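Local coordinates for protein fructose 1-phosphate kinase (Staphylococcus aureus, PDB 2JG5) that probably catalyses the ATP-dependent phosphorylation of fructose 1-phosphate to fructose 1,6-bisphosphate, as a pfkB-family sugar kinase of the ribokinase clan, at residues G39-R44 with E283-R288; V45-D50 with S74-N79; I232-P237 with K267-A272; G248-A253 with T277-D282. One frame throughout, in Å; residues are numbered along the deposited sequence.

Contact 1: G39-R44 with E283-R288; sequences GINVSR and EDLATR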
loop_
_atom_site.group_PDB
_atom_site.type_symbol
_atom_site.label_atom_id
_atom_site.label_comp_id
_atom_site.label_asym_id
_atom_site.label_seq_id
_atom_site.Cartn_x
_atom_site.Cartn_y
_atom_site.Cartn_z
ATOM N N GLY A 39 16.185 11.998 -2.009
ATOM C CA GLY A 39 17.484 11.331 -2.100
ATOM C C GLY A 39 17.456 10.095 -2.980
ATOM O O GLY A 39 18.394 9.840 -3.733
ATOM N N ILE A 40 16.359 9.347 -2.916
ATOM C CA ILE A 40 16.175 8.180 -3.785
ATOM C C ILE A 40 16.148 8.588 -5.262
ATOM O O ILE A 40 16.803 7.958 -6.105
ATOM C CB ILE A 40 14.926 7.375 -3.393
ATOM C CG1 ILE A 40 15.179 6.638 -2.077
ATOM C CG2 ILE A 40 14.532 6.381 -4.496
ATOM C CD1 ILE A 40 13.935 5.908 -1.547
ATOM N N ASN A 41 15.410 9.656 -5.563
ATOM C CA ASN A 41 15.333 10.180 -6.917
ATOM C C ASN A 41 16.713 10.646 -7.401
ATOM O O ASN A 41 17.098 10.391 -8.542
ATOM C CB ASN A 41 14.294 11.307 -7.002
ATOM C CG ASN A 41 12.851 10.789 -7.142
ATOM O OD1 ASN A 41 12.583 9.576 -7.122
ATOM N ND2 ASN A 41 11.914 11.720 -7.303
ATOM N N VAL A 42 17.462 11.312 -6.522
ATOM C CA VAL A 42 18.826 11.706 -6.856
ATOM C C VAL A 42 19.636 10.454 -7.244
ATOM O O VAL A 42 20.295 10.435 -8.283
ATOM C CB VAL A 42 19.538 12.516 -5.706
ATOM C CG1 VAL A 42 20.891 13.021 -6.166
ATOM C CG2 VAL A 42 18.709 13.693 -5.265
ATOM N N SER A 43 19.562 9.406 -6.422
ATOM C CA SER A 43 20.256 8.149 -6.735
ATOM C C SER A 43 19.807 7.593 -8.093
ATOM O O SER A 43 20.631 7.073 -8.858
ATOM C CB SER A 43 20.061 7.103 -5.637
ATOM O OG SER A 43 20.826 7.434 -4.495
ATOM N N ARG A 44 18.509 7.724 -8.380
ATOM C CA ARG A 44 17.935 7.234 -9.635
ATOM C C ARG A 44 18.504 7.990 -10.838
ATOM O O ARG A 44 18.860 7.374 -11.852
ATOM C CB ARG A 44 16.411 7.325 -9.633
ATOM C CG ARG A 44 15.673 6.257 -8.833
ATOM C CD ARG A 44 14.345 5.982 -9.511
ATOM N NE ARG A 44 13.420 5.147 -8.743
ATOM C CZ ARG A 44 13.040 3.913 -9.095
ATOM N NH1 ARG A 44 13.516 3.358 -10.209
ATOM N NH2 ARG A 44 12.178 3.230 -8.340
ATOM N N GLU A 283 7.060 11.669 -17.940
ATOM C CA GLU A 283 6.130 11.078 -16.965
ATOM C C GLU A 283 6.803 10.974 -15.613
ATOM O O GLU A 283 6.257 11.408 -14.593
ATOM C CB GLU A 283 5.690 9.661 -17.362
ATOM C CG GLU A 283 5.587 9.349 -18.852
ATOM C CD GLU A 283 5.190 7.896 -19.108
ATOM O OE1 GLU A 283 4.761 7.206 -18.153
ATOM O OE2 GLU A 283 5.300 7.441 -20.267
ATOM N N ASP A 284 7.988 10.373 -15.621
ATOM C CA ASP A 284 8.743 10.155 -14.410
ATOM C C ASP A 284 10.086 10.872 -14.512
ATOM O O ASP A 284 10.158 12.011 -14.993
ATOM C CB ASP A 284 8.938 8.652 -14.162
ATOM C CG ASP A 284 9.068 8.325 -12.685
ATOM O OD1 ASP A 284 8.054 8.455 -11.965
ATOM O OD2 ASP A 284 10.177 7.947 -12.238
ATOM N N LEU A 285 11.140 10.203 -14.059
ATOM C CA LEU A 285 12.490 10.730 -14.148
ATOM C C LEU A 285 13.033 10.528 -15.558
ATOM O O LEU A 285 12.631 9.605 -16.270
ATOM C CB LEU A 285 13.389 10.057 -13.118
ATOM C CG LEU A 285 12.975 10.186 -11.649
ATOM C CD1 LEU A 285 14.040 9.554 -10.781
ATOM C CD2 LEU A 285 12.779 11.635 -11.251
ATOM N N ALA A 286 13.960 11.392 -15.949
ATOM C CA ALA A 286 14.421 11.444 -17.330
ATOM C C ALA A 286 15.254 10.230 -17.718
ATOM O O ALA A 286 15.952 9.647 -16.892
ATOM C CB ALA A 286 15.210 12.716 -17.564
ATOM N N THR A 287 15.166 9.855 -18.988
ATOM C CA THR A 287 16.064 8.865 -19.557
ATOM C C THR A 287 17.392 9.555 -19.874
ATOM O O THR A 287 17.464 10.791 -19.916
ATOM C CB THR A 287 15.468 8.222 -20.837
ATOM O OG1 THR A 287 15.270 9.231 -21.837
ATOM C CG2 THR A 287 14.133 7.531 -20.528
ATOM N N ARG A 288 18.433 8.751 -20.079
ATOM C CA ARG A 288 19.763 9.238 -20.442
ATOM C C ARG A 288 19.751 10.025 -21.750
ATOM O O ARG A 288 20.389 11.076 -21.846
ATOM C CB ARG A 288 20.761 8.069 -20.523
ATOM C CG ARG A 288 22.219 8.488 -20.781
ATOM C CD ARG A 288 22.732 9.444 -19.696
ATOM N NE ARG A 288 24.121 9.845 -19.898
ATOM C CZ ARG A 288 25.180 9.092 -19.598
ATOM N NH1 ARG A 288 25.033 7.877 -19.081
ATOM N NH2 ARG A 288 26.401 9.562 -19.826
#
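With CG anti to the carbonyl carbon in both Asn-41 (chi1 -82°) and Arg-44 (chi1 -77°), two side chains one helical turn apart lean over Leu-285, whose methyl groups come in from the loop 283-288. Leu-285 CD1 does most of the touching: it lies 3.5 Å from Arg-44 CB and 3.8 Å from Arg-44 CD, the two side chains crossing at about a right angle. The bend at chi2 of Arg-44 carries its guanidinium past the leucine instead of onto it. Against Asn-41 the leucine works differently. A chi2 of 3° turns the carboxamide so that both methyls lie beneath the same face, CD1 at 3.9 Å from Asn-41 OD1 and CD2 at 4.0 Å from Asn-41 ND2. No hydrogen bond spans the segments, so this evidence points to van der Waals packing; Asn-41 ND2 instead bonds to Asp-249. Arg-44 NE stays 5.5 Å from Asp-284 OD2, an attraction at most long-range, while that carboxylate oxygen accepts the Leu-285 N-H from above its plane. The arrangement lodges the loop between helices 265-280 and 288-295 on helix 38-48, whose first turns carry the family's glycine-rich GGKGINVS sequence, at the surface of the ribokinase-like fold.

Contact 2: V45-D50 with S74-N79; sequences VLKTLD and SAIQSN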
loop_
_atom_site.group_PDB
_atom_site.type_symbol
_atom_site.label_atom_id
_atom_site.label_comp_id
_atom_site.label_asym_id
_atom_site.label_seq_id
_atom_site.Cartn_x
_atom_site.Cartn_y
_atom_site.Cartn_z
ATOM N N VAL A 45 18.605 9.312 -10.726
ATOM C CA VAL A 45 19.170 10.111 -11.815
ATOM C C VAL A 45 20.689 9.924 -11.923
ATOM O O VAL A 45 21.218 9.802 -13.028
ATOM C CB VAL A 45 18.788 11.611 -11.732
ATOM C CG1 VAL A 45 19.296 12.364 -12.963
ATOM C CG2 VAL A 45 17.281 11.770 -11.621
ATOM N N LEU A 46 21.380 9.871 -10.786
ATOM C CA LEU A 46 22.818 9.604 -10.815
ATOM C C LEU A 46 23.040 8.300 -11.564
ATOM O O LEU A 46 23.931 8.220 -12.406
ATOM C CB LEU A 46 23.436 9.545 -9.412
ATOM C CG LEU A 46 23.661 10.832 -8.603
ATOM C CD1 LEU A 46 24.061 10.502 -7.167
ATOM C CD2 LEU A 46 24.698 11.780 -9.246
ATOM N N LYS A 47 22.196 7.299 -11.284
ATOM C CA LYS A 47 22.281 5.990 -11.953
ATOM C C LYS A 47 22.101 6.046 -13.468
ATOM O O LYS A 47 22.895 5.455 -14.208
ATOM C CB LYS A 47 21.286 4.991 -11.351
ATOM C CG LYS A 47 21.495 3.560 -11.828
ATOM C CD LYS A 47 22.876 3.051 -11.422
ATOM C CE LYS A 47 23.310 1.852 -12.260
ATOM N NZ LYS A 47 24.551 1.267 -11.681
ATOM N N THR A 48 21.046 6.736 -13.906
ATOM C CA THR A 48 20.794 7.063 -15.319
ATOM C C THR A 48 22.036 7.709 -15.976
ATOM O O THR A 48 22.258 7.566 -17.174
ATOM C CB THR A 48 19.562 8.019 -15.435
ATOM O OG1 THR A 48 18.396 7.392 -14.875
ATOM C CG2 THR A 48 19.265 8.389 -16.857
ATOM N N LEU A 49 22.843 8.401 -15.173
ATOM C CA LEU A 49 24.035 9.090 -15.656
ATOM C C LEU A 49 25.292 8.259 -15.484
ATOM O O LEU A 49 26.396 8.725 -15.791
ATOM C CB LEU A 49 24.203 10.444 -14.949
ATOM C CG LEU A 49 23.107 11.496 -15.181
ATOM C CD1 LEU A 49 23.201 12.605 -14.132
ATOM C CD2 LEU A 49 23.178 12.068 -16.594
ATOM N N ASP A 50 25.123 7.025 -15.014
ATOM C CA ASP A 50 26.239 6.075 -14.841
ATOM C C ASP A 50 27.112 6.427 -13.637
ATOM O O ASP A 50 28.334 6.280 -13.682
ATOM C CB ASP A 50 27.117 5.987 -16.107
ATOM C CG ASP A 50 26.417 5.315 -17.271
ATOM O OD1 ASP A 50 25.701 4.314 -17.048
ATOM O OD2 ASP A 50 26.602 5.773 -18.422
ATOM N N SER A 74 17.502 -2.073 -9.758
ATOM C CA SER A 74 18.006 -0.953 -10.543
ATOM C C SER A 74 19.544 -0.822 -10.477
ATOM O O SER A 74 20.124 0.082 -11.093
ATOM C CB SER A 74 17.345 0.338 -10.063
ATOM O OG SER A 74 17.265 1.282 -11.111
ATOM N N ALA A 75 20.189 -1.731 -9.742
ATOM C CA ALA A 75 21.638 -1.705 -9.511
ATOM C C ALA A 75 22.079 -0.470 -8.711
ATOM O O ALA A 75 23.160 0.086 -8.937
ATOM C CB ALA A 75 22.420 -1.823 -10.831
ATOM N N ILE A 76 21.225 -0.043 -7.785
ATOM C CA ILE A 76 21.583 1.008 -6.841
ATOM C C ILE A 76 21.713 0.406 -5.436
ATOM O O ILE A 76 20.816 -0.297 -4.961
ATOM C CB ILE A 76 20.590 2.197 -6.877
ATOM C CG1 ILE A 76 20.521 2.784 -8.289
ATOM C CG2 ILE A 76 21.013 3.275 -5.888
ATOM C CD1 ILE A 76 19.308 3.635 -8.578
ATOM N N GLN A 77 22.847 0.666 -4.794
ATOM C CA GLN A 77 23.108 0.164 -3.449
ATOM C C GLN A 77 22.347 0.989 -2.423
ATOM O O GLN A 77 22.003 2.151 -2.678
ATOM C CB GLN A 77 24.611 0.189 -3.133
ATOM C CG GLN A 77 25.470 -0.634 -4.074
ATOM C CD GLN A 77 26.958 -0.401 -3.850
ATOM O OE1 GLN A 77 27.642 0.227 -4.673
ATOM N NE2 GLN A 77 27.468 -0.906 -2.730
ATOM N N SER A 78 22.074 0.374 -1.275
ATOM C CA SER A 78 21.423 1.039 -0.163
ATOM C C SER A 78 21.906 0.475 1.169
ATOM O O SER A 78 22.322 -0.681 1.271
ATOM C CB SER A 78 19.895 0.944 -0.275
ATOM O OG SER A 78 19.424 -0.366 0.020
ATOM N N ASN A 79 21.859 1.310 2.197
ATOM C CA ASN A 79 22.290 0.893 3.512
ATOM C C ASN A 79 21.403 1.619 4.502
ATOM O O ASN A 79 21.869 2.384 5.350
ATOM C CB ASN A 79 23.780 1.193 3.700
ATOM C CG ASN A 79 24.430 0.348 4.790
ATOM O OD1 ASN A 79 23.822 -0.561 5.360
ATOM N ND2 ASN A 79 25.686 0.655 5.082
#
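The flat groups where Lys-47 meets Ser-74, Ala-75 and Ile-76 are backbone peptides, not rings. The lysine chain stays on one side of the plane of the Ala-75/Ile-76 peptide, beside it rather than over it: CE stands about 3.2 Å from that plane, and NZ comes down nearer to it to reach the carbonyl oxygen obliquely. The resulting bond, Lys-47 NZ to Ala-75 O, is weak at 3.3 Å, with the nitrogen about 35° out of the peptide plane. Ser-74 O lies alongside the same chain, 3.8 Å from Lys-47 CG. CG anti to the backbone N (chi1 -170°), followed by a bend at chi2 (62°), directs the lysine along this pair of carbonyls. Lower down the contact is aliphatic: Lys-47 CB is 3.7 Å from Ile-76 CD1 and its CG 3.8 Å from Ile-76 CG1, the two side chains running past each other in opposite senses. Ala-75, with positive phi, closes helix 61-73 in a Schellman motif, and strand 77-82, which pairs with strand 54-56 in the parallel sheet, begins soon after. Glu-52 OE2 makes a long, weak ion pair with NZ. Chemically, then, the methylene chain supplies most of the packing, while the ammonium's charge would suit the carbonyl-rich end of a helix.

Contact 3: I232-P237 with K267-A272; sequences IKAVNP and KAFQQA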
loop_
_atom_site.group_PDB
_atom_site.type_symbol
_atom_site.label_atom_id
_atom_site.label_comp_id
_atom_site.label_asym_id
_atom_site.label_seq_id
_atom_site.Cartn_x
_atom_site.Cartn_y
_atom_site.Cartn_z
ATOM N N ILE A 232 26.879 31.813 -13.056
ATOM C CA ILE A 232 26.569 31.275 -14.379
ATOM C C ILE A 232 25.063 31.242 -14.624
ATOM O O ILE A 232 24.265 30.944 -13.715
ATOM C CB ILE A 232 27.186 29.856 -14.589
ATOM C CG1 ILE A 232 28.705 29.899 -14.395
ATOM C CG2 ILE A 232 26.858 29.301 -15.997
ATOM C CD1 ILE A 232 29.277 28.659 -13.769
ATOM N N LYS A 233 24.679 31.565 -15.852
ATOM C CA LYS A 233 23.278 31.501 -16.240
ATOM C C LYS A 233 23.032 30.330 -17.172
ATOM O O LYS A 233 23.656 30.218 -18.233
ATOM C CB LYS A 233 22.816 32.817 -16.872
ATOM C CG LYS A 233 21.346 32.842 -17.283
ATOM C CD LYS A 233 20.407 32.717 -16.090
ATOM C CE LYS A 233 18.974 32.465 -16.518
ATOM N NZ LYS A 233 18.298 33.707 -17.008
ATOM N N ALA A 234 22.132 29.447 -16.754
ATOM C CA ALA A 234 21.653 28.372 -17.615
ATOM C C ALA A 234 20.253 28.709 -18.115
ATOM O O ALA A 234 19.404 29.203 -17.357
ATOM C CB ALA A 234 21.650 27.060 -16.880
ATOM N N VAL A 235 20.023 28.464 -19.398
ATOM C CA VAL A 235 18.716 28.675 -19.991
ATOM C C VAL A 235 18.308 27.381 -20.708
ATOM O O VAL A 235 18.987 26.927 -21.632
ATOM C CB VAL A 235 18.733 29.895 -20.956
ATOM C CG1 VAL A 235 17.613 29.809 -21.967
ATOM C CG2 VAL A 235 18.659 31.212 -20.177
ATOM N N ASN A 236 17.208 26.779 -20.266
ATOM C CA ASN A 236 16.748 25.528 -20.861
ATOM C C ASN A 236 15.771 25.742 -22.018
ATOM O O ASN A 236 15.102 26.781 -22.079
ATOM C CB ASN A 236 16.166 24.578 -19.791
ATOM C CG ASN A 236 15.135 25.242 -18.886
ATOM O OD1 ASN A 236 15.412 25.523 -17.724
ATOM N ND2 ASN A 236 13.938 25.473 -19.407
ATOM N N PRO A 237 15.684 24.761 -22.944
ATOM C CA PRO A 237 14.714 24.878 -24.034
ATOM C C PRO A 237 13.285 24.940 -23.502
ATOM O O PRO A 237 12.976 24.342 -22.470
ATOM C CB PRO A 237 14.925 23.587 -24.839
ATOM C CG PRO A 237 15.572 22.647 -23.890
ATOM C CD PRO A 237 16.446 23.503 -23.032
ATOM N N LYS A 267 29.920 22.950 -17.232
ATOM C CA LYS A 267 29.306 21.820 -17.914
ATOM C C LYS A 267 28.505 20.948 -16.960
ATOM O O LYS A 267 27.459 20.414 -17.341
ATOM C CB LYS A 267 30.356 21.010 -18.663
ATOM C CG LYS A 267 30.931 21.749 -19.863
ATOM C CD LYS A 267 30.021 21.617 -21.060
ATOM C CE LYS A 267 30.369 22.614 -22.140
ATOM N NZ LYS A 267 29.942 22.073 -23.449
ATOM N N ALA A 268 28.996 20.817 -15.727
ATOM C CA ALA A 268 28.270 20.107 -14.665
ATOM C C ALA A 268 26.930 20.784 -14.425
ATOM O O ALA A 268 25.902 20.115 -14.288
ATOM C CB ALA A 268 29.081 20.071 -13.394
ATOM N N PHE A 269 26.953 22.117 -14.401
ATOM C CA PHE A 269 25.755 22.939 -14.214
ATOM C C PHE A 269 24.803 22.774 -15.397
ATOM O O PHE A 269 23.602 22.559 -15.202
ATOM C CB PHE A 269 26.143 24.406 -13.994
ATOM C CG PHE A 269 24.971 25.333 -13.737
ATOM C CD1 PHE A 269 24.024 25.046 -12.746
ATOM C CD2 PHE A 269 24.842 26.518 -14.459
ATOM C CE1 PHE A 269 22.953 25.917 -12.504
ATOM C CE2 PHE A 269 23.785 27.399 -14.211
ATOM C CZ PHE A 269 22.838 27.094 -13.241
ATOM N N GLN A 270 25.348 22.860 -16.612
ATOM C CA GLN A 270 24.607 22.536 -17.836
ATOM C C GLN A 270 23.917 21.164 -17.758
ATOM O O GLN A 270 22.728 21.045 -18.079
ATOM C CB GLN A 270 25.545 22.561 -19.044
ATOM C CG GLN A 270 24.827 22.601 -20.370
ATOM C CD GLN A 270 25.736 22.288 -21.538
ATOM O OE1 GLN A 270 26.643 21.454 -21.435
ATOM N NE2 GLN A 270 25.492 22.939 -22.656
ATOM N N GLN A 271 24.670 20.142 -17.343
ATOM C CA GLN A 271 24.133 18.796 -17.120
ATOM C C GLN A 271 23.000 18.824 -16.085
ATOM O O GLN A 271 21.965 18.189 -16.271
ATOM C CB GLN A 271 25.251 17.842 -16.671
ATOM C CG GLN A 271 24.789 16.456 -16.249
ATOM C CD GLN A 271 25.800 15.392 -16.584
ATOM O OE1 GLN A 271 25.858 14.917 -17.718
ATOM N NE2 GLN A 271 26.609 15.000 -15.598
ATOM N N ALA A 272 23.209 19.593 -15.017
ATOM C CA ALA A 272 22.244 19.770 -13.944
ATOM C C ALA A 272 20.902 20.299 -14.456
ATOM O O ALA A 272 19.850 19.722 -14.156
ATOM C CB ALA A 272 22.819 20.682 -12.880
#
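Phe-269 meets Ile-232 and Ala-234 where, in the ribokinase-like fold of the pfkB family, helix 265-280 packs on the antiparallel sheet formed by strands 214-217, 223-226, 230-235 and 299-303. The helix and strand segments run in broadly the same direction, inclined by 33° with their axes 8.9 Å apart at closest approach. Along the helix, Ala-268 takes no part in the strand contact and touches Met-255 of helix 247-260. Phe-269 then turns to the sheet: CG is anti to the backbone N (chi1 -178°), which sends the ring out across the strand. The CD2 and CE2 atoms of the ring make the contact, CD2 lying 3.8 Å from Ile-232 CG2 and CE2 lying 3.6 Å from Ile-232 O. At the ring edge, near its plane, Lys-233 C is 4.2 Å from Phe-269 CE2. Gln-270 follows; its CA is 6.5 Å from Ala-234 CA, the shortest such separation here, yet its side chain bonds to Val-298 O. Ala-272 returns to Met-255, so the helix is held between the sheet and helix 247-260. With no hydrogen bond between the segments, the buried interface rests on shape and apolar contact. Its closest point is Ala-234 CB against Phe-269 CE2, at 3.4 Å, with CZ of the same ring 3.8 Å from that methyl.

Contact 4: G248-A253 with T277-D282; sequences GDSTVA and TATAFD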
loop_
_atom_site.group_PDB
_atom_site.type_symbol
_atom_site.label_atom_id
_atom_site.label_comp_id
_atom_site.label_asym_id
_atom_site.label_seq_id
_atom_site.Cartn_x
_atom_site.Cartn_y
_atom_site.Cartn_z
ATOM N N GLY A 248 13.729 18.965 -9.484
ATOM C CA GLY A 248 14.685 19.541 -8.542
ATOM C C GLY A 248 15.739 18.520 -8.144
ATOM O O GLY A 248 16.928 18.835 -8.070
ATOM N N ASP A 249 15.279 17.295 -7.889
ATOM C CA ASP A 249 16.133 16.146 -7.595
ATOM C C ASP A 249 17.081 15.828 -8.735
ATOM O O ASP A 249 18.245 15.525 -8.512
ATOM C CB ASP A 249 15.273 14.911 -7.306
ATOM C CG ASP A 249 14.283 15.131 -6.168
ATOM O OD1 ASP A 249 14.614 15.864 -5.216
ATOM O OD2 ASP A 249 13.178 14.557 -6.231
ATOM N N SER A 250 16.557 15.877 -9.953
ATOM C CA SER A 250 17.312 15.584 -11.163
ATOM C C SER A 250 18.380 16.632 -11.433
ATOM O O SER A 250 19.471 16.302 -11.890
ATOM C CB SER A 250 16.362 15.488 -12.353
ATOM O OG SER A 250 15.431 14.445 -12.156
ATOM N N THR A 251 18.056 17.889 -11.138
ATOM C CA THR A 251 19.007 18.995 -11.195
ATOM C C THR A 251 20.162 18.734 -10.220
ATOM O O THR A 251 21.336 18.837 -10.600
ATOM C CB THR A 251 18.318 20.339 -10.863
ATOM O OG1 THR A 251 17.227 20.556 -11.773
ATOM C CG2 THR A 251 19.297 21.522 -10.963
ATOM N N VAL A 252 19.828 18.393 -8.974
ATOM C CA VAL A 252 20.848 18.089 -7.978
ATOM C C VAL A 252 21.728 16.919 -8.447
ATOM O O VAL A 252 22.940 17.022 -8.415
ATOM C CB VAL A 252 20.239 17.803 -6.592
ATOM C CG1 VAL A 252 21.269 17.094 -5.681
ATOM C CG2 VAL A 252 19.730 19.080 -5.952
ATOM N N ALA A 253 21.103 15.832 -8.908
ATOM C CA ALA A 253 21.834 14.660 -9.429
ATOM C C ALA A 253 22.729 14.993 -10.635
ATOM O O ALA A 253 23.830 14.489 -10.740
ATOM C CB ALA A 253 20.859 13.516 -9.780
ATOM N N THR A 277 15.235 19.697 -16.573
ATOM C CA THR A 277 14.374 19.988 -17.706
ATOM C C THR A 277 13.815 18.700 -18.286
ATOM O O THR A 277 12.600 18.563 -18.431
ATOM C CB THR A 277 15.116 20.777 -18.789
ATOM O OG1 THR A 277 15.683 21.951 -18.199
ATOM C CG2 THR A 277 14.158 21.190 -19.920
ATOM N N ALA A 278 14.705 17.758 -18.599
ATOM C CA ALA A 278 14.322 16.475 -19.187
ATOM C C ALA A 278 13.280 15.698 -18.351
ATOM O O ALA A 278 12.336 15.127 -18.907
ATOM C CB ALA A 278 15.556 15.634 -19.451
ATOM N N THR A 279 13.450 15.706 -17.031
ATOM C CA THR A 279 12.472 15.166 -16.077
ATOM C C THR A 279 11.129 15.868 -16.205
ATOM O O THR A 279 10.095 15.210 -16.377
ATOM C CB THR A 279 12.984 15.288 -14.613
ATOM O OG1 THR A 279 14.128 14.458 -14.453
ATOM C CG2 THR A 279 11.921 14.850 -13.610
ATOM N N ALA A 280 11.158 17.201 -16.140
ATOM C CA ALA A 280 9.963 18.038 -16.326
ATOM C C ALA A 280 9.164 17.666 -17.579
ATOM O O ALA A 280 7.931 17.685 -17.559
ATOM C CB ALA A 280 10.342 19.513 -16.347
ATOM N N PHE A 281 9.877 17.301 -18.647
ATOM C CA PHE A 281 9.277 16.935 -19.931
ATOM C C PHE A 281 8.909 15.449 -20.028
ATOM O O PHE A 281 8.776 14.915 -21.128
ATOM C CB PHE A 281 10.236 17.288 -21.083
ATOM C CG PHE A 281 10.448 18.768 -21.296
ATOM C CD1 PHE A 281 9.638 19.721 -20.668
ATOM C CD2 PHE A 281 11.447 19.207 -22.168
ATOM C CE1 PHE A 281 9.839 21.095 -20.887
ATOM C CE2 PHE A 281 11.656 20.570 -22.405
ATOM C CZ PHE A 281 10.853 21.520 -21.758
ATOM N N ASP A 282 8.733 14.792 -18.884
ATOM C CA ASP A 282 8.610 13.333 -18.826
ATOM C C ASP A 282 7.568 12.897 -17.792
ATOM O O ASP A 282 7.239 13.661 -16.878
ATOM C CB ASP A 282 9.977 12.729 -18.478
ATOM C CG ASP A 282 10.083 11.244 -18.826
ATOM O OD1 ASP A 282 10.784 10.927 -19.818
ATOM O OD2 ASP A 282 9.484 10.403 -18.108
#
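Ser-250 and Thr-279 make the whole of the close contact between helix 247-260 and the last turn of helix 265-280, their hydroxyls meeting with OG 2.6 Å from OG1. Both oxygens are anti to their own carbonyl carbons (chi1 -61° for Ser-250, -65° for Thr-279), so each reaches forward from a CB that already faces the other helix. The CA atoms of the pair stand 6.9 Å apart, and Ser-250 CB is 3.2 Å from Thr-279 OG1. Each buried hydroxyl has both the other hydroxyl and a carbonyl of its own helix within bonding distance: Gly-246 O for Ser-250, Cys-275 O for Thr-279. Away from this pair the segments separate. Thr-251, partly exposed, brings its side chain no nearer than 5.3 Å to segment 277-282. Segment 248-253 opens with Gly-248 and Asp-249, the end of the GxGD motif characteristic of the pfkB family, and the Ser-250/Thr-279 pair comes directly after it. Around the hydroxyl pair, Ser-250 also touches Val-45 of helix 38-48, Ala-278 packs on Ala-290 and Ile-294 of helix 288-295, and Val-252 faces strand 157-161 of the central parallel sheet.

Contacts 1, 2 and 4 cluster round helix 38-48: the centres of 1 and 4 are 7 Å apart and those of 1 and 2 are 9 Å apart, whereas contact 3 is more remote, its centre 12 Å from that of contact 4 and 22 Å from that of contact 2. Helix 38-48 serves both contacts 1 and 2, and helix 265-280 both 3 and 4. Along the chain, contact 2 closes early, the segments of 3 and 4 alternate, and 283-288 comes last, so contact 1 spans all the others. A salt bridge from Arg-288 to Asp-50 ties contact 1 to contact 2. Together they join an early helix of the kinase core to its C-terminal helices and the antiparallel sheet against which helix 265-280 packs.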